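Local coordinates for protein esterase (uncultured bacterium pCosCE1, PDB 7ATL) that hydrolyses carboxylic esters and also shows promiscuous acyltransferase activity, as a family VIII carboxylesterase of the beta-lactamase clan, at residues 311-316 with 336-341; 74-79 with 295-300; 26-31 with 370-375. All coordinates share one frame; numbering follows the deposited sequence.

Contact 1: residues 311-316 with 336-341; sequences PGWGFG and TLQWGG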
ATOM      1  N   PRO A 311       8.471   1.186 -17.101  1.00 37.76           N
ATOM      2  CA  PRO A 311       9.812   0.676 -17.403  1.00 37.28           C
ATOM      3  C   PRO A 311      10.814   1.024 -16.286  1.00 37.98           C
ATOM      4  O   PRO A 311      10.762   2.144 -15.801  1.00 35.61           O
ATOM      5  CB  PRO A 311      10.180   1.387 -18.715  1.00 37.51           C
ATOM      6  CG  PRO A 311       8.837   1.725 -19.351  1.00 37.37           C
ATOM      7  CD  PRO A 311       7.928   2.036 -18.178  1.00 37.41           C
ATOM      8  N   GLY A 312      11.647   0.050 -15.894  1.00 34.42           N
ATOM      9  CA  GLY A 312      12.826   0.217 -15.025  1.00 32.92           C
ATOM     10  C   GLY A 312      12.577  -0.306 -13.624  1.00 30.54           C
ATOM     11  O   GLY A 312      13.501  -0.326 -12.810  1.00 29.56           O
ATOM     12  N   TRP A 313      11.342  -0.693 -13.346  1.00 29.10           N
ATOM     13  CA  TRP A 313      10.868  -1.063 -11.990  1.00 26.70           C
ATOM     14  C   TRP A 313      10.531  -2.566 -11.904  1.00 25.98           C
ATOM     15  O   TRP A 313       9.708  -3.059 -12.707  1.00 27.34           O
ATOM     16  CB  TRP A 313       9.655  -0.206 -11.680  1.00 25.26           C
ATOM     17  CG  TRP A 313       9.910   1.244 -11.443  1.00 24.94           C
ATOM     18  CD1 TRP A 313       9.745   2.261 -12.336  1.00 25.83           C
ATOM     19  CD2 TRP A 313      10.207   1.862 -10.178  1.00 24.70           C
ATOM     20  NE1 TRP A 313       9.957   3.468 -11.725  1.00 27.26           N
ATOM     21  CE2 TRP A 313      10.223   3.253 -10.396  1.00 26.59           C
ATOM     22  CE3 TRP A 313      10.453   1.378  -8.892  1.00 24.35           C
ATOM     23  CZ2 TRP A 313      10.510   4.157  -9.378  1.00 26.93           C
ATOM     24  CZ3 TRP A 313      10.708   2.272  -7.881  1.00 25.02           C
ATOM     25  CH2 TRP A 313      10.734   3.640  -8.124  1.00 26.66           C
ATOM     26  N   GLY A 314      11.207  -3.271 -11.002  1.00 25.78           N
ATOM     27  CA  GLY A 314      10.903  -4.645 -10.595  1.00 25.19           C
ATOM     28  C   GLY A 314      10.048  -4.621  -9.349  1.00 24.59           C
ATOM     29  O   GLY A 314       9.339  -3.631  -9.146  1.00 25.84           O
ATOM     30  N   PHE A 315      10.124  -5.659  -8.528  1.00 23.66           N
ATOM     31  CA  PHE A 315       9.401  -5.728  -7.243  1.00 23.16           C
ATOM     32  C   PHE A 315      10.215  -6.525  -6.230  1.00 23.52           C
ATOM     33  O   PHE A 315      10.866  -7.546  -6.588  1.00 25.07           O
ATOM     34  CB  PHE A 315       8.028  -6.364  -7.428  1.00 23.95           C
ATOM     35  CG  PHE A 315       7.017  -5.893  -6.422  1.00 23.64           C
ATOM     36  CD1 PHE A 315       6.291  -4.741  -6.634  1.00 23.21           C
ATOM     37  CD2 PHE A 315       6.794  -6.604  -5.259  1.00 24.37           C
ATOM     38  CE1 PHE A 315       5.360  -4.316  -5.704  1.00 23.69           C
ATOM     39  CE2 PHE A 315       5.845  -6.185  -4.341  1.00 24.96           C
ATOM     40  CZ  PHE A 315       5.150  -5.027  -4.550  1.00 23.54           C
ATOM     41  N   GLY A 316      10.161  -6.058  -4.989  1.00 21.86           N
ATOM     42  CA  GLY A 316      10.875  -6.637  -3.847  1.00 22.36           C
ATOM     43  C   GLY A 316       9.886  -7.256  -2.898  1.00 23.66           C
ATOM     44  O   GLY A 316       8.994  -7.980  -3.395  1.00 25.23           O
ATOM     45  N   THR A 336      15.768   2.325  -5.032  1.00 27.19           N
ATOM     46  CA  THR A 336      14.569   3.029  -4.531  1.00 26.53           C
ATOM     47  C   THR A 336      13.437   2.015  -4.388  1.00 26.35           C
ATOM     48  O   THR A 336      13.234   1.217  -5.313  1.00 26.60           O
ATOM     49  CB  THR A 336      14.170   4.178  -5.456  1.00 26.34           C
ATOM     50  OG1 THR A 336      15.095   5.230  -5.218  1.00 27.96           O
ATOM     51  CG2 THR A 336      12.784   4.705  -5.184  1.00 26.83           C
ATOM     52  N   LEU A 337      12.794   2.005  -3.228  1.00 26.32           N
ATOM     53  CA  LEU A 337      11.593   1.190  -2.946  1.00 26.33           C
ATOM     54  C   LEU A 337      10.413   2.152  -2.961  1.00 27.26           C
ATOM     55  O   LEU A 337      10.508   3.177  -2.279  1.00 27.27           O
ATOM     56  CB  LEU A 337      11.741   0.503  -1.586  1.00 25.79           C
ATOM     57  CG  LEU A 337      10.706  -0.582  -1.294  1.00 26.41           C
ATOM     58  CD1 LEU A 337      10.959  -1.805  -2.169  1.00 26.83           C
ATOM     59  CD2 LEU A 337      10.708  -0.960   0.182  1.00 27.01           C
ATOM     60  N   GLN A 338       9.358   1.842  -3.713  1.00 26.74           N
ATOM     61  CA  GLN A 338       8.199   2.750  -3.883  1.00 25.76           C
ATOM     62  C   GLN A 338       6.923   1.942  -4.039  1.00 24.93           C
ATOM     63  O   GLN A 338       6.960   0.897  -4.682  1.00 24.38           O
ATOM     64  CB  GLN A 338       8.376   3.595  -5.141  1.00 26.56           C
ATOM     65  CG  GLN A 338       7.168   4.457  -5.497  1.00 26.54           C
ATOM     66  CD  GLN A 338       7.534   5.385  -6.625  1.00 27.02           C
ATOM     67  OE1 GLN A 338       8.212   6.372  -6.435  1.00 27.25           O
ATOM     68  NE2 GLN A 338       7.113   5.061  -7.831  1.00 28.51           N
ATOM     69  N   TRP A 339       5.825   2.472  -3.530  1.00 25.83           N
ATOM     70  CA  TRP A 339       4.460   2.020  -3.890  1.00 27.39           C
ATOM     71  C   TRP A 339       3.479   3.130  -3.511  1.00 28.51           C
ATOM     72  O   TRP A 339       3.963   4.225  -3.136  1.00 28.60           O
ATOM     73  CB  TRP A 339       4.167   0.681  -3.206  1.00 27.12           C
ATOM     74  CG  TRP A 339       3.219  -0.181  -3.965  1.00 24.57           C
ATOM     75  CD1 TRP A 339       2.021  -0.634  -3.521  1.00 24.00           C
ATOM     76  CD2 TRP A 339       3.384  -0.686  -5.297  1.00 26.13           C
ATOM     77  NE1 TRP A 339       1.416  -1.377  -4.486  1.00 24.29           N
ATOM     78  CE2 TRP A 339       2.220  -1.417  -5.597  1.00 26.53           C
ATOM     79  CE3 TRP A 339       4.389  -0.602  -6.269  1.00 27.22           C
ATOM     80  CZ2 TRP A 339       2.037  -2.053  -6.828  1.00 26.83           C
ATOM     81  CZ3 TRP A 339       4.210  -1.227  -7.485  1.00 26.99           C
ATOM     82  CH2 TRP A 339       3.048  -1.948  -7.755  1.00 27.76           C
ATOM     83  N   GLY A 340       2.176   2.886  -3.642  1.00 28.85           N
ATOM     84  CA  GLY A 340       1.133   3.899  -3.388  1.00 30.12           C
ATOM     85  C   GLY A 340      -0.142   3.296  -2.817  1.00 30.50           C
ATOM     86  O   GLY A 340      -0.053   2.224  -2.151  1.00 28.88           O
ATOM     87  N   GLY A 341      -1.280   3.952  -3.105  1.00 28.54           N
ATOM     88  CA  GLY A 341      -2.635   3.566  -2.659  1.00 28.49           C
ATOM     89  C   GLY A 341      -3.708   4.208  -3.513  1.00 28.27           C
ATOM     90  O   GLY A 341      -3.631   5.419  -3.762  1.00 26.81           O
TER

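Contact 2: residues 74-79 with 295-300; sequences AAMRMI and ALMRQA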
ATOM      1  N   ALA A  74       5.433  -6.895   9.110  1.00 25.72           N
ATOM      2  CA  ALA A  74       5.070  -7.851  10.180  1.00 25.49           C
ATOM      3  C   ALA A  74       5.662  -9.229   9.842  1.00 25.18           C
ATOM      4  O   ALA A  74       6.304  -9.830  10.721  1.00 26.36           O
ATOM      5  CB  ALA A  74       3.575  -7.887  10.353  1.00 25.70           C
ATOM      6  N   ALA A  75       5.472  -9.691   8.607  1.00 24.46           N
ATOM      7  CA  ALA A  75       5.981 -10.975   8.074  1.00 24.96           C
ATOM      8  C   ALA A  75       7.512 -11.029   8.130  1.00 25.39           C
ATOM      9  O   ALA A  75       8.056 -12.079   8.536  1.00 23.58           O
ATOM     10  CB  ALA A  75       5.531 -11.152   6.643  1.00 25.29           C
ATOM     11  N   MET A  76       8.188  -9.980   7.652  1.00 25.96           N
ATOM     12  CA  MET A  76       9.665  -9.977   7.578  1.00 26.76           C
ATOM     13  C   MET A  76      10.246 -10.060   8.993  1.00 26.99           C
ATOM     14  O   MET A  76      11.296 -10.732   9.195  1.00 28.47           O
ATOM     15  CB  MET A  76      10.184  -8.730   6.878  1.00 27.48           C
ATOM     16  CG  MET A  76       9.925  -8.728   5.390  1.00 29.49           C
ATOM     17  SD  MET A  76      10.284 -10.251   4.516  1.00 29.11           S
ATOM     18  CE  MET A  76      12.014 -10.457   4.926  1.00 29.35           C
ATOM     19  N   ARG A  77       9.578  -9.456   9.959  1.00 26.76           N
ATOM     20  CA  ARG A  77      10.007  -9.573  11.372  1.00 28.53           C
ATOM     21  C   ARG A  77       9.830 -11.023  11.829  1.00 28.03           C
ATOM     22  O   ARG A  77      10.728 -11.535  12.527  1.00 28.61           O
ATOM     23  CB  ARG A  77       9.267  -8.576  12.265  1.00 27.88           C
ATOM     24  CG  ARG A  77       9.715  -7.146  12.034  1.00 28.08           C
ATOM     25  CD  ARG A  77       9.269  -6.267  13.173  1.00 30.15           C
ATOM     26  NE  ARG A  77      10.139  -6.506  14.300  1.00 32.08           N
ATOM     27  CZ  ARG A  77       9.753  -6.813  15.527  1.00 33.63           C
ATOM     28  NH1 ARG A  77       8.468  -6.888  15.840  1.00 36.46           N
ATOM     29  NH2 ARG A  77      10.672  -7.038  16.447  1.00 32.39           N
ATOM     30  N   MET A  78       8.724 -11.660  11.462  1.00 27.45           N
ATOM     31  CA  MET A  78       8.420 -13.036  11.931  1.00 27.73           C
ATOM     32  C   MET A  78       9.468 -13.952  11.303  1.00 28.26           C
ATOM     33  O   MET A  78       9.898 -14.919  11.946  1.00 27.60           O
ATOM     34  CB  MET A  78       7.010 -13.473  11.528  1.00 26.85           C
ATOM     35  CG  MET A  78       5.964 -13.106  12.543  1.00 28.71           C
ATOM     36  SD  MET A  78       4.309 -13.389  11.888  1.00 29.90           S
ATOM     37  CE  MET A  78       3.297 -12.932  13.291  1.00 33.87           C
ATOM     38  N   ILE A  79       9.871 -13.618  10.085  1.00 28.77           N
ATOM     39  CA  ILE A  79      10.869 -14.395   9.304  1.00 31.14           C
ATOM     40  C   ILE A  79      12.254 -14.223   9.942  1.00 32.30           C
ATOM     41  O   ILE A  79      12.969 -15.229  10.068  1.00 32.95           O
ATOM     42  CB  ILE A  79      10.810 -13.966   7.829  1.00 30.96           C
ATOM     43  CG1 ILE A  79       9.630 -14.634   7.121  1.00 29.22           C
ATOM     44  CG2 ILE A  79      12.128 -14.242   7.133  1.00 32.04           C
ATOM     45  CD1 ILE A  79       9.156 -13.922   5.883  1.00 29.62           C
ATOM     46  N   ALA A 295      17.844  -4.697   3.260  1.00 27.52           N
ATOM     47  CA  ALA A 295      18.525  -4.836   1.942  1.00 26.47           C
ATOM     48  C   ALA A 295      17.846  -5.927   1.116  1.00 24.39           C
ATOM     49  O   ALA A 295      17.731  -5.730  -0.107  1.00 24.45           O
ATOM     50  CB  ALA A 295      19.992  -5.143   2.106  1.00 26.72           C
ATOM     51  N   LEU A 296      17.480  -7.036   1.763  1.00 22.94           N
ATOM     52  CA  LEU A 296      16.750  -8.173   1.142  1.00 25.24           C
ATOM     53  C   LEU A 296      15.420  -7.666   0.562  1.00 26.40           C
ATOM     54  O   LEU A 296      15.097  -8.029  -0.590  1.00 25.40           O
ATOM     55  CB  LEU A 296      16.511  -9.257   2.194  1.00 25.80           C
ATOM     56  CG  LEU A 296      15.664 -10.451   1.754  1.00 28.01           C
ATOM     57  CD1 LEU A 296      16.307 -11.158   0.571  1.00 29.01           C
ATOM     58  CD2 LEU A 296      15.445 -11.434   2.909  1.00 27.66           C
ATOM     59  N   MET A 297      14.705  -6.818   1.309  1.00 25.71           N
ATOM     60  CA  MET A 297      13.342  -6.371   0.936  1.00 25.92           C
ATOM     61  C   MET A 297      13.390  -5.527  -0.350  1.00 28.20           C
ATOM     62  O   MET A 297      12.360  -5.493  -1.054  1.00 30.36           O
ATOM     63  CB  MET A 297      12.674  -5.626   2.100  1.00 24.81           C
ATOM     64  CG  MET A 297      12.412  -6.544   3.271  1.00 24.82           C
ATOM     65  SD  MET A 297      11.774  -5.715   4.727  1.00 28.49           S
ATOM     66  CE  MET A 297      10.192  -5.189   4.063  1.00 27.25           C
ATOM     67  N   ARG A 298      14.536  -4.921  -0.697  1.00 30.10           N
ATOM     68  CA  ARG A 298      14.671  -4.010  -1.873  1.00 30.64           C
ATOM     69  C   ARG A 298      15.531  -4.658  -2.972  1.00 29.87           C
ATOM     70  O   ARG A 298      15.866  -3.990  -3.974  1.00 28.58           O
ATOM     71  CB  ARG A 298      15.228  -2.646  -1.433  1.00 33.50           C
ATOM     72  CG  ARG A 298      16.613  -2.676  -0.788  1.00 33.88           C
ATOM     73  CD  ARG A 298      17.367  -1.365  -0.955  1.00 33.77           C
ATOM     74  NE  ARG A 298      18.449  -1.234   0.009  1.00 31.64           N
ATOM     75  CZ  ARG A 298      18.287  -0.890   1.279  1.00 31.42           C
ATOM     76  NH1 ARG A 298      17.084  -0.636   1.772  1.00 31.34           N
ATOM     77  NH2 ARG A 298      19.336  -0.826   2.072  1.00 33.15           N
ATOM     78  N   GLN A 299      15.861  -5.932  -2.839  1.00 31.84           N
ATOM     79  CA  GLN A 299      16.328  -6.701  -4.017  1.00 35.66           C
ATOM     80  C   GLN A 299      15.191  -6.809  -5.041  1.00 33.79           C
ATOM     81  O   GLN A 299      13.998  -6.820  -4.647  1.00 31.57           O
ATOM     82  CB  GLN A 299      16.814  -8.082  -3.603  1.00 38.41           C
ATOM     83  CG  GLN A 299      18.155  -8.052  -2.892  1.00 40.39           C
ATOM     84  CD  GLN A 299      18.461  -9.419  -2.333  1.00 47.56           C
ATOM     85  OE1 GLN A 299      19.157  -9.545  -1.324  1.00 52.19           O
ATOM     86  NE2 GLN A 299      17.916 -10.453  -2.974  1.00 49.60           N
ATOM     87  N   ALA A 300      15.555  -6.911  -6.313  1.00 31.22           N
ATOM     88  CA  ALA A 300      14.624  -7.174  -7.432  1.00 31.85           C
ATOM     89  C   ALA A 300      14.275  -8.675  -7.492  1.00 30.49           C
ATOM     90  O   ALA A 300      14.635  -9.317  -8.492  1.00 29.17           O
ATOM     91  CB  ALA A 300      15.244  -6.691  -8.719  1.00 31.50           C
TER

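Contact 3: residues 26-31 with 370-375; sequences VGSVVL and GRYPLQ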
ATOM      1  N   VAL A  26      -7.606  17.860  -3.183  1.00 39.69           N
ATOM      2  CA  VAL A  26      -8.486  18.547  -2.205  1.00 40.98           C
ATOM      3  C   VAL A  26      -7.650  18.907  -0.975  1.00 44.42           C
ATOM      4  O   VAL A  26      -7.761  20.075  -0.482  1.00 53.14           O
ATOM      5  CB  VAL A  26      -9.680  17.639  -1.875  1.00 41.40           C
ATOM      6  CG1 VAL A  26     -10.512  18.172  -0.711  1.00 43.31           C
ATOM      7  CG2 VAL A  26     -10.528  17.423  -3.122  1.00 41.37           C
ATOM      8  N   GLY A  27      -6.868  17.935  -0.501  1.00 39.61           N
ATOM      9  CA  GLY A  27      -5.961  18.056   0.658  1.00 38.25           C
ATOM     10  C   GLY A  27      -4.871  16.994   0.635  1.00 35.60           C
ATOM     11  O   GLY A  27      -5.063  15.910   0.025  1.00 36.39           O
ATOM     12  N   SER A  28      -3.727  17.286   1.246  1.00 33.93           N
ATOM     13  CA  SER A  28      -2.578  16.345   1.340  1.00 32.90           C
ATOM     14  C   SER A  28      -1.805  16.626   2.620  1.00 30.92           C
ATOM     15  O   SER A  28      -1.896  17.755   3.143  1.00 34.40           O
ATOM     16  CB  SER A  28      -1.669  16.394   0.132  1.00 32.18           C
ATOM     17  OG  SER A  28      -0.838  17.542   0.172  1.00 33.03           O
ATOM     18  N   VAL A  29      -1.140  15.592   3.117  1.00 29.55           N
ATOM     19  CA  VAL A  29      -0.033  15.688   4.100  1.00 29.12           C
ATOM     20  C   VAL A  29       1.207  15.083   3.445  1.00 29.27           C
ATOM     21  O   VAL A  29       1.124  13.923   3.044  1.00 32.22           O
ATOM     22  CB  VAL A  29      -0.408  14.964   5.395  1.00 29.19           C
ATOM     23  CG1 VAL A  29       0.733  15.015   6.399  1.00 31.60           C
ATOM     24  CG2 VAL A  29      -1.684  15.534   5.977  1.00 29.85           C
ATOM     25  N   VAL A  30       2.276  15.861   3.299  1.00 29.85           N
ATOM     26  CA  VAL A  30       3.564  15.446   2.668  1.00 30.91           C
ATOM     27  C   VAL A  30       4.704  15.604   3.687  1.00 29.13           C
ATOM     28  O   VAL A  30       4.889  16.716   4.192  1.00 28.44           O
ATOM     29  CB  VAL A  30       3.854  16.264   1.400  1.00 31.43           C
ATOM     30  CG1 VAL A  30       5.248  15.980   0.876  1.00 30.74           C
ATOM     31  CG2 VAL A  30       2.814  16.038   0.313  1.00 31.86           C
ATOM     32  N   LEU A  31       5.440  14.526   3.948  1.00 29.17           N
ATOM     33  CA  LEU A  31       6.592  14.468   4.890  1.00 30.37           C
ATOM     34  C   LEU A  31       7.861  14.043   4.123  1.00 33.29           C
ATOM     35  O   LEU A  31       7.801  13.101   3.280  1.00 33.57           O
ATOM     36  CB  LEU A  31       6.279  13.468   6.004  1.00 31.06           C
ATOM     37  CG  LEU A  31       5.001  13.701   6.814  1.00 33.68           C
ATOM     38  CD1 LEU A  31       4.902  12.709   7.974  1.00 36.67           C
ATOM     39  CD2 LEU A  31       4.906  15.116   7.356  1.00 33.68           C
ATOM     40  N   GLY A 370      -1.819  10.254 -10.703  1.00 32.04           N
ATOM     41  CA  GLY A 370      -1.869  11.550 -11.403  1.00 35.27           C
ATOM     42  C   GLY A 370      -0.493  12.176 -11.546  1.00 36.35           C
ATOM     43  O   GLY A 370       0.509  11.476 -11.340  1.00 36.14           O
ATOM     44  N   ARG A 371      -0.449  13.472 -11.851  1.00 42.08           N
ATOM     45  CA  ARG A 371       0.814  14.251 -11.943  1.00 46.88           C
ATOM     46  C   ARG A 371       1.368  14.525 -10.529  1.00 42.31           C
ATOM     47  O   ARG A 371       2.604  14.607 -10.386  1.00 36.25           O
ATOM     48  CB  ARG A 371       0.571  15.500 -12.802  1.00 54.45           C
ATOM     49  CG  ARG A 371       0.517  15.191 -14.297  1.00 61.02           C
ATOM     50  CD  ARG A 371      -0.248  16.205 -15.138  1.00 71.59           C
ATOM     51  NE  ARG A 371       0.420  17.508 -15.213  1.00 79.34           N
ATOM     52  CZ  ARG A 371      -0.009  18.658 -14.672  1.00 73.52           C
ATOM     53  NH1 ARG A 371       0.715  19.754 -14.825  1.00 72.99           N
ATOM     54  NH2 ARG A 371      -1.144  18.729 -13.990  1.00 72.49           N
ATOM     55  N   TYR A 372       0.507  14.597  -9.507  1.00 38.49           N
ATOM     56  CA  TYR A 372       0.866  15.099  -8.155  1.00 36.03           C
ATOM     57  C   TYR A 372       2.032  14.325  -7.564  1.00 35.24           C
ATOM     58  O   TYR A 372       2.995  14.945  -7.134  1.00 37.63           O
ATOM     59  CB  TYR A 372      -0.310  15.037  -7.185  1.00 34.26           C
ATOM     60  CG  TYR A 372      -0.032  15.654  -5.839  1.00 33.53           C
ATOM     61  CD1 TYR A 372       0.201  17.013  -5.703  1.00 36.33           C
ATOM     62  CD2 TYR A 372      -0.026  14.890  -4.689  1.00 34.75           C
ATOM     63  CE1 TYR A 372       0.415  17.596  -4.462  1.00 34.95           C
ATOM     64  CE2 TYR A 372       0.172  15.458  -3.441  1.00 34.34           C
ATOM     65  CZ  TYR A 372       0.386  16.815  -3.326  1.00 33.47           C
ATOM     66  OH  TYR A 372       0.593  17.362  -2.098  1.00 36.20           O
ATOM     67  N   PRO A 373       1.974  12.977  -7.446  1.00 37.32           N
ATOM     68  CA  PRO A 373       3.067  12.227  -6.827  1.00 38.19           C
ATOM     69  C   PRO A 373       4.410  12.470  -7.533  1.00 38.02           C
ATOM     70  O   PRO A 373       5.406  12.540  -6.836  1.00 34.12           O
ATOM     71  CB  PRO A 373       2.642  10.752  -6.935  1.00 37.34           C
ATOM     72  CG  PRO A 373       1.526  10.730  -7.958  1.00 36.30           C
ATOM     73  CD  PRO A 373       0.878  12.092  -7.869  1.00 37.07           C
ATOM     74  N   LEU A 374       4.391  12.633  -8.868  1.00 38.08           N
ATOM     75  CA  LEU A 374       5.613  12.817  -9.699  1.00 37.05           C
ATOM     76  C   LEU A 374       6.193  14.222  -9.511  1.00 38.31           C
ATOM     77  O   LEU A 374       7.446  14.348  -9.444  1.00 38.33           O
ATOM     78  CB  LEU A 374       5.281  12.561 -11.169  1.00 38.20           C
ATOM     79  CG  LEU A 374       4.818  11.142 -11.519  1.00 39.93           C
ATOM     80  CD1 LEU A 374       4.966  10.876 -13.019  1.00 37.18           C
ATOM     81  CD2 LEU A 374       5.572  10.100 -10.691  1.00 40.35           C
ATOM     82  N   GLN A 375       5.335  15.238  -9.447  1.00 37.86           N
ATOM     83  CA  GLN A 375       5.769  16.644  -9.291  1.00 40.11           C
ATOM     84  C   GLN A 375       6.310  16.819  -7.879  1.00 37.85           C
ATOM     85  O   GLN A 375       7.244  17.618  -7.713  1.00 37.45           O
ATOM     86  CB  GLN A 375       4.627  17.631  -9.498  1.00 45.62           C
ATOM     87  CG  GLN A 375       4.136  17.715 -10.930  1.00 47.97           C
ATOM     88  CD  GLN A 375       2.742  18.288 -10.921  1.00 54.48           C
ATOM     89  OE1 GLN A 375       2.009  18.202  -9.929  1.00 58.41           O
ATOM     90  NE2 GLN A 375       2.358  18.877 -12.035  1.00 59.10           N
TER

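Contact 1: residues 311-316 with 336-341
Trp313 and Thr336 mark the closest backbone approach between the edge strand 313-315 and strand 337-341, yet their CA atoms lie 9.3 Å apart, because strand 320-322 runs between the two in the antiparallel sheet and no hydrogen bond joins them directly. Side chains span the gap in two places. In the first, the six-membered end of the Trp313 indole reaches two residues of the far strand. Its CH2 corner meets the methyl CG2 of Thr336 at 3.7 Å, the methyl lying at the ring edge near its plane, and CB of Gln338 packs against the same corner at 3.8 Å. The amide of Gln338 is turned only 29° from the indole plane and sets NE2 3.8 Å from Trp313 CZ2, in van der Waals contact; the amide is fixed by hydrogen bonds of NE2 to Gln309 and OE1 to Gln332. Thr336 likewise turns its methyl to the indole while OG1 bonds to the carbonyl of His333.

In the second place Phe315 and Trp339 form a T-shaped pair. CE1 of Phe315 points at one face of the Trp339 six-membered ring, 3.7 Å from CZ3 and offset toward the rim, with planes at 88° and centroids 5.1 Å apart. A chi1 of -152°, roughly trans to the backbone N, swings the Phe315 ring toward the tryptophan. NE1 of Trp339 bonds to the hydroxyl of Tyr171, which limits how the indole can turn. Trp339 also touches residues of a probable SxxK motif, the nucleophile signature of this clan, and lies beside bound polyethylene glycol fragments. The contact is thus mostly apolar and aromatic, with no hydrogen bond across it, and its edge-to-face pair backs an indole that probably lines the active-site pocket.

Contact 2: residues 74-79 with 295-300
Met76 lays the start of its side chain over the thioether of Met297, with CG 3.6 Å from Met297 SD and 3.8 Å from Met297 CE. The two chains slide past one another in opposite directions, so that CG of Met297 also comes within 3.9 Å of Met76 CG, and sulfur on one side is matched by methylene on the other. Beyond that overlap Met76 folds back on itself, its chain bent at both chi2 (-45°) and chi3 (-58°). This curl carries the terminal methyl away from Met297 and over to Leu296, where CE meets CD2 at 4.1 Å, the two side chains approaching at a slant. Met297 runs straight as far as its sulfur and turns only at chi3 (66°), which brings its methyl round beside Met76 CG.

In the fold this is the packing of helix 67-80 against the end of helix 291-297. Helix 67-80 carries the probable SxxK nucleophile motif of the beta-lactamase clan at its start, and the contact falls toward its later turns. With CA atoms of Met76 and Met297 8.4 Å apart, the helices meet through long flexible side chains, and no hydrogen bond passes between the two segments. Another flank of helix 67-80 is covered by helices 174-186 and 190-199, on which Ala74 and Met78 rest. Phe317, in the loop after strand 313-315, also packs on Met76 and shares a backbone hydrogen bond with Met297, tying the helix end to the chain that follows it. The carbonyl of Leu296 accepts a bond from His301 as the chain leaves the helix.

Contact 3: residues 26-31 with 370-375
The phenolic OH of Tyr372 is gripped by two serine hydroxyls, Ser28 OG at 2.7 Å on strand 27-34 and Ser16 OG on helix 3-21. These bonds satisfy a phenol oxygen in a buried contact, and they fix the outer end of the tyrosine at two points, one on the sheet and one on the N-terminal helix. On the serine, chi1 of 77° places OG between the backbone N and the carbonyl carbon, which brings the hydroxyl toward the tyrosine. The backbone position of Ser28 in the strand also puts its CB close to the phenol, 3.3 Å from Tyr372 OH.

Here helix 372-381, close to the C-terminus, packs on the antiparallel sheet of the beta-lactamase fold, whose strand 27-34 lies between strands 37-44 and 355-361. Helix 3-21 lies against the same face and joins in, with Val12 touching Val30 and Ala19 touching Tyr372. The backbone N of Tyr372 donates to the carboxylate of Glu366, a further tie at the opposite end of the same residue from its hydroxyl.

Val30, two residues along the same strand and pointing to the same side of the sheet, comes at the phenol from the direction opposite to that of the tyrosine chain. Its CG2 methyl stands 3.5 Å from Tyr372 OH and 4.4 Å from CZ, so the phenol oxygen has an apolar neighbour as well as its hydroxyl partners. The tyrosine spans a considerable gap: its CA is 10.2 Å from that of Ser28, and CG anti to the backbone N (chi1 -175°) sends the ring outward from the helix.

Contacts 1 and 3 both reach the seven-stranded antiparallel sheet, with centres about 17 Å apart: contact 1 joins the edge strand 313-315 to strand 337-341, whereas contact 3 lies on strand 27-34, next to the other edge. Contact 2 is helical and touches contact 1, where CD1 of Leu337 lies 4.1 Å from O of Met297; helix 291-297 leads on in the chain to strand 313-315. Contacts 2 and 3 are about 27 Å apart between centres, on opposite sides of the chain's centre. Along the sequence contact 2 closes before contact 1 opens, and contact 3 spans both, bringing the N-terminal and C-terminal parts of the chain together round one beta-lactamase-like fold.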